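Local coordinates for protein polyketide synthase PksL (Bacillus subtilis, PDB 5E1V) that probably dehydrates beta-hydroxyacyl intermediates during bacillaene assembly, acting as a monomeric dehydratase domain of a split module in a trans-AT polyketide synthase, at residues 36-39 / 40-44; 45-49 / 50-54; 143-147 / 148-152; 192-195 / 196-200; 243-247 / 248-252. All blocks are in the same frame, centred on the assembly; numbering follows the deposited sequence.

Interaction 1 (36-39 / 40-44)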
# COMPACT_ATOMS: atom_id res chain seq x y z
N ASP A 36 -0.29 3.00 -6.15
CA ASP A 36 0.28 4.19 -6.82
C ASP A 36 0.75 3.89 -8.23
O ASP A 36 0.35 4.61 -9.17
CB ASP A 36 1.30 4.91 -5.99
CG ASP A 36 1.61 6.27 -6.58
OD1 ASP A 36 0.77 7.17 -6.41
OD2 ASP A 36 2.64 6.34 -7.28
N ILE A 37 1.55 2.82 -8.39
CA ILE A 37 2.04 2.38 -9.67
C ILE A 37 0.88 2.32 -10.72
O ILE A 37 0.93 2.97 -11.79
CB ILE A 37 2.86 1.10 -9.57
CG1 ILE A 37 4.22 1.38 -8.91
CG2 ILE A 37 2.99 0.43 -10.93
CD1 ILE A 37 4.85 0.20 -8.28
N ILE A 38 -0.16 1.57 -10.37
CA ILE A 38 -1.22 1.32 -11.31
C ILE A 38 -2.04 2.58 -11.65
O ILE A 38 -2.24 2.87 -12.83
CB ILE A 38 -2.13 0.18 -10.84
CG1 ILE A 38 -1.34 -1.10 -10.78
CG2 ILE A 38 -3.25 -0.04 -11.90
CD1 ILE A 38 -2.07 -2.16 -9.99
N TYR A 39 -2.37 3.41 -10.64
CA TYR A 39 -3.20 4.59 -10.87
C TYR A 39 -2.39 5.63 -11.66
O TYR A 39 -3.00 6.36 -12.48
CB TYR A 39 -3.71 5.18 -9.55
CG TYR A 39 -5.00 4.55 -9.04
CD1 TYR A 39 -5.01 3.45 -8.22
CD2 TYR A 39 -6.24 5.03 -9.48
CE1 TYR A 39 -6.20 2.83 -7.86
CE2 TYR A 39 -7.39 4.44 -9.06
CZ TYR A 39 -7.35 3.33 -8.24
OH TYR A 39 -8.54 2.76 -7.80
N GLN A 40 -1.05 5.66 -11.46
CA GLN A 40 -0.19 6.56 -12.32
C GLN A 40 -0.32 6.26 -13.79
O GLN A 40 -0.34 7.19 -14.60
CB GLN A 40 1.29 6.54 -11.94
CG GLN A 40 1.49 7.06 -10.55
CD GLN A 40 1.91 8.50 -10.42
OE1 GLN A 40 1.96 9.27 -11.40
NE2 GLN A 40 2.38 8.84 -9.21
N ILE A 41 -0.30 4.97 -14.14
CA ILE A 41 -0.39 4.50 -15.47
C ILE A 41 -1.73 4.96 -16.13
O ILE A 41 -1.77 5.49 -17.25
CB ILE A 41 -0.25 2.97 -15.51
CG1 ILE A 41 1.22 2.61 -15.20
CG2 ILE A 41 -0.57 2.43 -16.89
CD1 ILE A 41 1.35 1.20 -14.79
N PHE A 42 -2.82 4.72 -15.45
CA PHE A 42 -4.13 5.12 -16.03
C PHE A 42 -4.29 6.61 -16.11
O PHE A 42 -4.92 7.14 -17.08
CB PHE A 42 -5.19 4.51 -15.16
CG PHE A 42 -5.45 3.05 -15.53
CD1 PHE A 42 -6.35 2.72 -16.52
CD2 PHE A 42 -4.70 2.04 -14.95
CE1 PHE A 42 -6.57 1.38 -16.80
CE2 PHE A 42 -4.84 0.72 -15.30
CZ PHE A 42 -5.79 0.40 -16.23
N ARG A 43 -3.74 7.33 -15.12
CA ARG A 43 -3.76 8.80 -15.16
C ARG A 43 -3.04 9.32 -16.43
O ARG A 43 -3.50 10.33 -17.05
CB ARG A 43 -3.12 9.42 -13.93
CG ARG A 43 -3.20 10.95 -14.00
CD ARG A 43 -2.91 11.61 -12.65
NE ARG A 43 -1.50 11.40 -12.28
CZ ARG A 43 -0.92 12.04 -11.25
NH1 ARG A 43 -1.64 12.92 -10.58
NH2 ARG A 43 0.33 11.80 -10.94
N GLU A 44 -1.94 8.67 -16.78
CA GLU A 44 -1.14 9.14 -17.92
C GLU A 44 -1.93 9.04 -19.22
O GLU A 44 -1.68 9.83 -20.18
CB GLU A 44 0.17 8.34 -17.98

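Interaction 2 (45-49 / 50-54)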
# COMPACT_ATOMS: atom_id res chain seq x y z
N HIS A 45 -2.92 8.13 -19.22
CA HIS A 45 -3.85 7.92 -20.36
C HIS A 45 -5.18 8.58 -20.21
O HIS A 45 -6.04 8.40 -21.09
CB HIS A 45 -3.99 6.44 -20.63
CG HIS A 45 -2.71 5.84 -21.10
ND1 HIS A 45 -1.73 5.33 -20.27
CD2 HIS A 45 -2.23 5.74 -22.36
CE1 HIS A 45 -0.70 4.94 -21.00
NE2 HIS A 45 -0.98 5.17 -22.27
N GLY A 46 -5.36 9.36 -19.15
CA GLY A 46 -6.49 10.31 -19.07
C GLY A 46 -7.50 9.97 -18.05
O GLY A 46 -8.52 10.64 -17.95
N PHE A 47 -7.26 8.90 -17.29
CA PHE A 47 -8.25 8.52 -16.29
C PHE A 47 -8.01 9.15 -14.96
O PHE A 47 -6.91 9.01 -14.41
CB PHE A 47 -8.28 7.01 -16.09
CG PHE A 47 -8.71 6.29 -17.28
CD1 PHE A 47 -7.78 5.89 -18.25
CD2 PHE A 47 -10.05 5.99 -17.46
CE1 PHE A 47 -8.18 5.20 -19.37
CE2 PHE A 47 -10.46 5.32 -18.59
CZ PHE A 47 -9.54 4.94 -19.54
N SER A 48 -9.07 9.76 -14.43
CA SER A 48 -9.11 10.27 -13.08
C SER A 48 -9.26 9.14 -12.05
O SER A 48 -9.95 8.22 -12.36
CB SER A 48 -10.36 11.16 -12.97
OG SER A 48 -10.49 11.61 -11.65
N CYS A 49 -8.64 9.21 -10.88
CA CYS A 49 -8.76 8.15 -9.85
C CYS A 49 -10.21 7.86 -9.50
O CYS A 49 -10.60 6.75 -9.23
CB CYS A 49 -7.94 8.51 -8.59
SG CYS A 49 -8.60 9.79 -7.54
N SER A 50 -11.06 8.87 -9.60
CA SER A 50 -12.46 8.67 -9.21
C SER A 50 -13.27 7.83 -10.27
O SER A 50 -14.32 7.25 -9.96
CB SER A 50 -13.09 10.01 -8.89
OG SER A 50 -13.29 10.69 -10.10
N GLU A 51 -12.72 7.68 -11.46
CA GLU A 51 -13.35 6.86 -12.51
C GLU A 51 -13.18 5.37 -12.38
O GLU A 51 -13.81 4.63 -13.10
CB GLU A 51 -12.75 7.20 -13.87
CG GLU A 51 -12.91 8.64 -14.28
CD GLU A 51 -12.31 8.85 -15.64
OE1 GLU A 51 -12.66 8.07 -16.55
OE2 GLU A 51 -11.47 9.75 -15.78
N LEU A 52 -12.27 4.94 -11.51
CA LEU A 52 -11.72 3.62 -11.57
C LEU A 52 -12.02 2.92 -10.24
O LEU A 52 -12.39 3.59 -9.21
CB LEU A 52 -10.23 3.72 -11.77
CG LEU A 52 -9.78 4.62 -12.91
CD1 LEU A 52 -8.25 4.75 -12.97
CD2 LEU A 52 -10.33 4.04 -14.19
N GLN A 53 -12.06 1.60 -10.29
CA GLN A 53 -11.96 0.76 -9.11
C GLN A 53 -10.96 -0.33 -9.43
O GLN A 53 -11.17 -1.06 -10.37
CB GLN A 53 -13.29 0.08 -8.73
CG GLN A 53 -13.11 -0.83 -7.52
CD GLN A 53 -14.35 -1.72 -7.27
OE1 GLN A 53 -15.19 -1.88 -8.14
NE2 GLN A 53 -14.40 -2.35 -6.12
N LEU A 54 -9.93 -0.46 -8.60
CA LEU A 54 -8.92 -1.49 -8.71
C LEU A 54 -9.53 -2.70 -7.97
O LEU A 54 -10.11 -2.55 -6.88
CB LEU A 54 -7.67 -1.04 -7.98
CG LEU A 54 -6.46 -2.04 -8.08
CD1 LEU A 54 -5.93 -2.28 -9.48
CD2 LEU A 54 -5.35 -1.45 -7.21
O HOH W 1 -10.93 4.72 -7.47

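Interaction 3 (143-147 / 148-152)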
# COMPACT_ATOMS: atom_id res chain seq x y z
N GLU A 143 9.41 0.64 15.78
CA GLU A 143 10.41 -0.02 16.67
C GLU A 143 10.15 -1.51 16.73
O GLU A 143 11.05 -2.35 16.52
CB GLU A 143 10.33 0.59 18.08
CG GLU A 143 11.64 0.67 18.84
CD GLU A 143 11.46 1.38 20.20
OE1 GLU A 143 10.33 1.44 20.73
OE2 GLU A 143 12.47 1.89 20.73
N GLN A 144 8.88 -1.89 16.94
CA GLN A 144 8.50 -3.30 16.92
C GLN A 144 8.70 -4.01 15.57
O GLN A 144 9.11 -5.19 15.53
CB GLN A 144 7.03 -3.45 17.39
CG GLN A 144 6.48 -4.89 17.50
CD GLN A 144 7.26 -5.87 18.42
OE1 GLN A 144 7.63 -6.99 18.01
NE2 GLN A 144 7.48 -5.47 19.64
N CYS A 145 8.36 -3.35 14.46
CA CYS A 145 8.65 -3.93 13.16
C CYS A 145 10.11 -4.39 12.99
O CYS A 145 10.36 -5.51 12.55
CB CYS A 145 8.31 -2.93 12.08
SG CYS A 145 6.53 -2.58 12.03
N ARG A 146 11.03 -3.52 13.39
CA ARG A 146 12.45 -3.75 13.31
C ARG A 146 12.87 -4.96 14.16
O ARG A 146 13.72 -5.74 13.75
CB ARG A 146 13.21 -2.50 13.73
CG ARG A 146 12.95 -1.29 12.86
CD ARG A 146 14.08 -0.26 12.91
NE ARG A 146 14.33 0.34 14.22
CZ ARG A 146 13.57 1.26 14.79
NH1 ARG A 146 12.46 1.67 14.17
NH2 ARG A 146 13.88 1.76 15.99
N ARG A 147 12.22 -5.16 15.30
CA ARG A 147 12.44 -6.38 16.08
C ARG A 147 11.97 -7.64 15.33
O ARG A 147 12.52 -8.72 15.53
CB ARG A 147 11.71 -6.30 17.42
CG ARG A 147 12.24 -5.27 18.36
CD ARG A 147 11.60 -5.48 19.74
NE ARG A 147 11.75 -4.29 20.58
CZ ARG A 147 10.81 -3.38 20.80
NH1 ARG A 147 9.60 -3.46 20.24
NH2 ARG A 147 11.09 -2.36 21.59
N GLN A 148 10.97 -7.50 14.45
CA GLN A 148 10.54 -8.61 13.61
C GLN A 148 11.22 -8.55 12.20
O GLN A 148 10.80 -9.19 11.30
CB GLN A 148 9.00 -8.64 13.53
CG GLN A 148 8.31 -8.57 14.90
CD GLN A 148 6.78 -8.73 14.85
OE1 GLN A 148 6.26 -9.61 14.20
NE2 GLN A 148 6.08 -7.87 15.56
N GLU A 149 12.31 -7.79 12.10
CA GLU A 149 13.20 -7.73 10.94
C GLU A 149 12.54 -7.07 9.72
O GLU A 149 12.92 -7.32 8.58
CB GLU A 149 13.70 -9.11 10.54
CG GLU A 149 14.35 -9.90 11.67
CD GLU A 149 15.05 -11.12 11.11
OE1 GLU A 149 15.98 -10.96 10.26
OE2 GLU A 149 14.65 -12.24 11.48
N LEU A 150 11.56 -6.24 10.00
CA LEU A 150 10.98 -5.35 8.96
C LEU A 150 11.48 -3.96 9.29
O LEU A 150 11.13 -3.44 10.33
CB LEU A 150 9.45 -5.42 9.07
CG LEU A 150 8.64 -4.41 8.25
CD1 LEU A 150 8.93 -4.59 6.75
CD2 LEU A 150 7.13 -4.51 8.56
N VAL A 151 12.25 -3.33 8.38
CA VAL A 151 12.95 -2.08 8.67
C VAL A 151 12.63 -0.99 7.63
O VAL A 151 13.21 -0.98 6.53
CB VAL A 151 14.48 -2.34 8.70
CG1 VAL A 151 15.26 -1.06 8.97
CG2 VAL A 151 14.81 -3.51 9.61
N HIS A 152 11.75 -0.07 8.00
CA HIS A 152 11.49 1.13 7.26
C HIS A 152 12.48 2.21 7.74
O HIS A 152 12.78 2.30 8.94
CB HIS A 152 10.08 1.67 7.49
CG HIS A 152 8.98 0.69 7.30
ND1 HIS A 152 8.73 -0.33 8.19
CD2 HIS A 152 8.01 0.63 6.36
CE1 HIS A 152 7.64 -0.98 7.79
NE2 HIS A 152 7.20 -0.43 6.68
O HOH W 2 11.70 1.62 11.32

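Interaction 4 (192-195 / 196-200)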
# COMPACT_ATOMS: atom_id res chain seq x y z
N LEU A 192 2.25 6.60 2.93
CA LEU A 192 0.96 6.72 3.59
C LEU A 192 0.25 5.38 3.58
O LEU A 192 -0.30 4.99 4.58
CB LEU A 192 0.17 7.78 2.89
CG LEU A 192 0.61 9.25 2.97
CD1 LEU A 192 -0.36 10.11 2.28
CD2 LEU A 192 0.74 9.66 4.44
N ILE A 193 0.23 4.67 2.43
CA ILE A 193 -0.52 3.43 2.35
C ILE A 193 0.24 2.35 3.19
O ILE A 193 -0.35 1.70 4.02
CB ILE A 193 -0.74 2.89 0.92
CG1 ILE A 193 -1.23 3.98 -0.07
CG2 ILE A 193 -1.74 1.72 1.02
CD1 ILE A 193 -2.41 4.77 0.34
N ASP A 194 1.55 2.21 3.00
CA ASP A 194 2.28 1.25 3.80
C ASP A 194 2.13 1.52 5.32
O ASP A 194 1.93 0.60 6.14
CB ASP A 194 3.74 1.10 3.32
CG ASP A 194 4.46 0.04 4.07
OD1 ASP A 194 4.23 -1.19 3.79
OD2 ASP A 194 5.21 0.45 4.99
N GLY A 195 2.27 2.79 5.70
CA GLY A 195 2.12 3.20 7.11
C GLY A 195 0.77 2.80 7.67
O GLY A 195 0.64 2.45 8.86
N SER A 196 -0.26 2.84 6.83
CA SER A 196 -1.59 2.43 7.21
C SER A 196 -1.68 0.91 7.49
O SER A 196 -2.38 0.52 8.46
CB SER A 196 -2.61 2.85 6.17
OG SER A 196 -2.75 4.29 6.02
N GLY A 197 -0.97 0.11 6.64
CA GLY A 197 -0.71 -1.33 6.80
C GLY A 197 0.01 -1.62 8.11
O GLY A 197 -0.34 -2.55 8.83
N VAL A 198 0.98 -0.78 8.43
CA VAL A 198 1.73 -0.94 9.71
C VAL A 198 0.78 -0.65 10.93
O VAL A 198 0.79 -1.41 11.92
CB VAL A 198 2.99 -0.08 9.72
CG1 VAL A 198 3.69 -0.09 11.06
CG2 VAL A 198 3.97 -0.65 8.69
N GLY A 199 -0.06 0.37 10.81
CA GLY A 199 -1.09 0.64 11.81
C GLY A 199 -2.07 -0.51 11.99
O GLY A 199 -2.30 -0.98 13.12
N ALA A 200 -2.60 -1.01 10.87
CA ALA A 200 -3.43 -2.23 10.87
C ALA A 200 -2.80 -3.44 11.54
O ALA A 200 -3.47 -4.16 12.27
CB ALA A 200 -3.77 -2.61 9.46

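Interaction 5 (243-247 / 248-252)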
# COMPACT_ATOMS: atom_id res chain seq x y z
N ARG A 243 -9.28 -9.63 10.95
CA ARG A 243 -9.35 -10.96 11.45
C ARG A 243 -8.07 -11.70 11.10
O ARG A 243 -7.31 -11.25 10.24
CB ARG A 243 -10.64 -11.65 10.95
CG ARG A 243 -10.53 -12.40 9.64
CD ARG A 243 -11.91 -12.71 9.08
NE ARG A 243 -11.95 -12.61 7.62
CZ ARG A 243 -11.90 -11.45 6.95
NH1 ARG A 243 -11.82 -10.29 7.60
NH2 ARG A 243 -11.94 -11.45 5.62
N ARG A 244 -7.78 -12.78 11.82
CA ARG A 244 -6.76 -13.78 11.41
C ARG A 244 -7.33 -15.18 11.21
O ARG A 244 -8.04 -15.68 12.08
CB ARG A 244 -5.62 -13.86 12.42
CG ARG A 244 -4.51 -14.87 12.04
CD ARG A 244 -3.43 -14.94 13.12
NE ARG A 244 -3.96 -15.57 14.32
CZ ARG A 244 -4.11 -16.89 14.46
NH1 ARG A 244 -3.73 -17.73 13.51
NH2 ARG A 244 -4.64 -17.39 15.58
N GLU A 245 -7.01 -15.79 10.07
CA GLU A 245 -7.33 -17.18 9.77
C GLU A 245 -6.03 -17.90 9.42
O GLU A 245 -5.47 -17.71 8.33
CB GLU A 245 -8.36 -17.28 8.64
CG GLU A 245 -9.68 -16.58 8.99
CD GLU A 245 -10.68 -16.49 7.83
OE1 GLU A 245 -10.68 -17.38 6.97
OE2 GLU A 245 -11.47 -15.51 7.80
N LYS A 246 -5.55 -18.71 10.38
CA LYS A 246 -4.28 -19.42 10.32
C LYS A 246 -3.08 -18.54 9.88
O LYS A 246 -2.61 -17.68 10.63
CB LYS A 246 -4.41 -20.68 9.45
CG LYS A 246 -5.43 -21.69 10.00
CD LYS A 246 -5.17 -23.10 9.49
CE LYS A 246 -5.36 -24.13 10.61
NZ LYS A 246 -6.72 -24.07 11.20
N GLU A 247 -2.67 -18.77 8.65
CA GLU A 247 -1.56 -18.14 7.91
C GLU A 247 -1.89 -16.74 7.30
O GLU A 247 -0.97 -16.04 6.78
CB GLU A 247 -1.28 -19.10 6.73
CG GLU A 247 0.14 -19.31 6.31
CD GLU A 247 0.93 -20.32 7.13
OE1 GLU A 247 0.93 -20.23 8.39
OE2 GLU A 247 1.61 -21.17 6.49
N LEU A 248 -3.19 -16.36 7.34
CA LEU A 248 -3.70 -15.15 6.66
C LEU A 248 -4.36 -14.18 7.56
O LEU A 248 -5.15 -14.58 8.43
CB LEU A 248 -4.72 -15.50 5.60
CG LEU A 248 -4.18 -16.47 4.58
CD1 LEU A 248 -5.31 -17.03 3.74
CD2 LEU A 248 -3.09 -15.87 3.68
N ILE A 249 -4.06 -12.88 7.35
CA ILE A 249 -4.70 -11.79 8.08
C ILE A 249 -5.39 -10.92 7.06
O ILE A 249 -4.94 -10.88 5.88
CB ILE A 249 -3.73 -10.95 8.93
CG1 ILE A 249 -2.61 -10.31 8.08
CG2 ILE A 249 -3.11 -11.82 10.02
CD1 ILE A 249 -1.93 -9.12 8.73
N TYR A 250 -6.48 -10.27 7.51
CA TYR A 250 -7.36 -9.47 6.68
C TYR A 250 -7.68 -8.22 7.43
O TYR A 250 -7.89 -8.25 8.65
CB TYR A 250 -8.70 -10.19 6.42
CG TYR A 250 -8.63 -11.60 5.84
CD1 TYR A 250 -8.31 -12.70 6.66
CD2 TYR A 250 -8.95 -11.85 4.52
CE1 TYR A 250 -8.24 -13.98 6.13
CE2 TYR A 250 -8.91 -13.14 4.00
CZ TYR A 250 -8.57 -14.19 4.83
OH TYR A 250 -8.54 -15.44 4.34
N VAL A 251 -7.70 -7.08 6.74
CA VAL A 251 -8.09 -5.83 7.33
C VAL A 251 -8.72 -4.98 6.23
O VAL A 251 -8.53 -5.25 5.06
CB VAL A 251 -6.90 -5.03 7.87
CG1 VAL A 251 -6.21 -5.80 8.97
CG2 VAL A 251 -5.87 -4.79 6.75
N THR A 252 -9.46 -3.96 6.61
CA THR A 252 -10.07 -3.05 5.65
C THR A 252 -9.59 -1.67 6.10
O THR A 252 -9.75 -1.28 7.26
CB THR A 252 -11.62 -3.17 5.52
OG1 THR A 252 -11.98 -4.28 4.68
CG2 THR A 252 -12.15 -1.91 4.78

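Interaction 1 (36-39 / 40-44)
Asp36 and Gln40 meet one turn apart on helix 34-44, in a local, mostly buried contact along the helix. Gln40 NE2 donates to Asp36 OD2 over 3.2 Å. The oxygen is met on its syn side, and the acceptor lies close to the amide plane, yet carboxylate and amide are turned 79° against each other. Gln40 can reach back because its chain bends at chi2 (-98°), which swings the amide along the helix toward Asp36. The other oxygen, OD1, accepts the backbone N-H groups of Met187 and Phe188, so both oxygens are held. On its far side the amide serves Arg43: NH2 bonds to Gln40 OE1 at 3.0 Å, coming from above the carbonyl plane. Gln40 NE2 also bonds Gly185 O, so this polar face ties the helix to the loop 185-188.

The other face is apolar. Ile38 and Phe42 lie side by side, with CG2 of Ile38 3.8 Å from CE2 of Phe42. Ile38 O sits at the ring edge, 3.4 Å from Phe42 CD2. Ile38 and Phe42 also touch Met111 of strand 104-112. A polar face toward a loop and an apolar face against strands suit the central helix of a hotdog fold, around which the sheet wraps.

Interaction 2 (45-49 / 50-54)
Ser48 and Glu51 bind each other twice. Ser48 N donates to Glu51 OE2 over 2.8 Å in a nearly straight bond (168°), and the N-H comes from above the carboxylate plane. In return Glu51 N donates to Ser48 O over 3.0 Å. The Glu51 chain is extended beyond CG, chi2 -179°, which carries the carboxylate back past Ser48 CB to the backbone N. Weaker bonds follow. The hydroxyls Ser48 OG and Ser50 OG lie 3.3 Å apart in a weak hydrogen bond, and Leu52 N makes a long, weak one to Cys49 O. A water lies between Cys49 O, at 2.7 Å, and Leu52 O.

Packing surrounds these bonds. Leu52 crosses Phe47 at about a right angle, its CD2 3.8 Å from Phe47 CD2. Glu51 OE1 stands 3.5 Å from the same Phe47 CD2, oblique to the ring. Trp85 meets the Phe47 ring, and Phe42 of helix 34-44 touches Leu52. Just before this turn, Gly46 has a positive phi and forms part of a Schellman motif that ends the helix.

The chemistry is divided: one carboxylate oxygen caters for a backbone N-H, while Leu52 and Phe47 seat the short 3-10 turn on hydrophobic neighbours before strand 53-59 begins.

Interaction 3 (143-147 / 148-152)
Gln144 and Gln148 join side chain to side chain as well as through the backbone. Gln148 NE2 donates to Gln144 OE1 over 3.0 Å. The bond is bent (137°), the two amide planes stand 64° apart, and the donor is tilted a little from the carbonyl plane. Gln144 brings its oxygen there by a bend at chi2 (57°), while Gln148 runs extended beyond CG. An alanine in place of Gln148 would probably leave Gln144 OE1 without this N-H donor and the Gln144 amide freer to turn.

Other polar links are looser. A water accepts from Arg146 NH1 and donates to His152 O, and so bridges the two residues. Charge pairing is weak: Arg147 NH2 and Glu143 OE1 form only a long salt bridge.

The backbone bonds close the helix. Gln148 N reaches Gln144 O at 3.2 Å. Glu149 N then turns to Arg146 O, and Leu150 N to Cys145 O at 2.9 Å. Both of these last donors sit above the carbonyl planes they meet.

Apolar contact is modest. Leu150 CD2 rests against Cys145, 4.0 Å from its SG. The guanidinium-bearing chain of Arg146 crosses Val151 at about a right angle, CD to CG1. Outside, Leu150 leans on His21 and Val23 of strand 21-23, and Cys145 touches Val198 of helix 190-203.

Glu149 has a positive phi and is the C-prime residue of a Schellman motif, which here ends helix 138-147 and turns the chain straight into strand 150-152.

Interaction 4 (192-195 / 196-200)
Leu192 through Ala200 form one unbroken run of alpha-helix, with Gly197 N on Ile193 O at 3.1 Å, Val198 N on Asp194 O at 2.8 Å and Gly199 N on Gly195 O at 2.9 Å.

The side chain of Ser196 turns back into this backbone. Its OG donates to Leu192 O over 2.9 Å, while its own N donates to the same oxygen over 3.1 Å. The two donors come from opposite faces of the carbonyl plane, so one oxygen is held twice. The torsion allows it: with chi1 at -65°, OG stands beside the backbone N and faces the preceding turn. OG has its strongest polar partner in Thr235 OG1. This buried hydroxyl therefore links helix and strand 232-245. An alanine here is likely to leave Thr235 without its partner hydroxyl and Leu192 O with one bond fewer on one face.

Helix 190-203 is the central helix of a hotdog fold, and the strands 168-174 and 248-256 pack on Ser196. The sequence around Asp194 is consistent with the aspartate motif of polyketide synthase dehydratases.

Val198 and Asp194 lie one turn apart on another side. CG2 of Val198 comes 3.5 Å from Asp194 O and 4.1 Å from Asp194 OD2. That carboxylate oxygen also makes a weak hydrogen bond with His152 NE2. Val198 also packs on Val141 of helix 138-147.

Interaction 5 (243-247 / 248-252)
Arg243 and Tyr250 face each other at one end of a beta hairpin, strands 232-245 and 248-256, closed by a type II' turn from Glu245 to Leu248. They form an antiparallel hydrogen-bonded pair: Arg243 N donates to Tyr250 O, and Tyr250 N to Arg243 O, both over 3.0 Å. Glu245 and Leu248 form the next such pair, with both bonds at 2.8 Å. Between them Arg244 and Ile249 make a non-hydrogen-bonded pair.

The tight part lies on the face that carries Arg243, Glu245 and Tyr250. The guanidinium lies flat over the phenol, planes 16° apart and centres 4.0 Å apart. It is an off-centre cation-pi stack, displaced toward the CB side, so that NH2 comes to 3.2 Å from CD2 of Tyr250. Arg243 NE also makes a weak hydrogen bond, within a salt bridge, to Glu245 OE2, which lies at the guanidinium edge. The carboxylate thus helps fix how the guanidinium is turned on the ring. Asn268 OD1 takes a further N-H from Arg243 NH2. Glu245 CD comes up to Tyr250 CE1 obliquely.

On the opposite face Arg244 CG touches Ile249 CG2, and Ile249 goes on to pack against Tyr215 and Leu204.

The turn is looser. Lys246 and Glu247 are exposed, and their side chains run out from the hairpin. Glu247 pairs through its backbone with Leu273. Arg244 ties the turn from its own side: its NE bonds Leu207 O, and its NH1 meets a lone pair of Lys246 O at 3.1 Å, in the plane of both carbonyl and guanidinium.

How the interactions relate
Interactions 1 and 4 are the buried ones, each within the central helix of a hotdog unit. Both use a polar side chain to tie the helix to its surroundings, to a loop in the first and to a strand in the second. Interaction 2 follows interaction 1 in the chain, packs on it and leads into strand 53-59. Interactions 3 and 5 are surface contacts: interaction 3 relies on an amide pair, a helix end and a water, interaction 5 on a guanidinium stacked on a phenol beside a carboxylate. Both touch interaction 4, interaction 5 through Val251 on Ala200. Interactions 1 and 3 lie on opposite sides of the chain's centre, about 30 Å apart between centres.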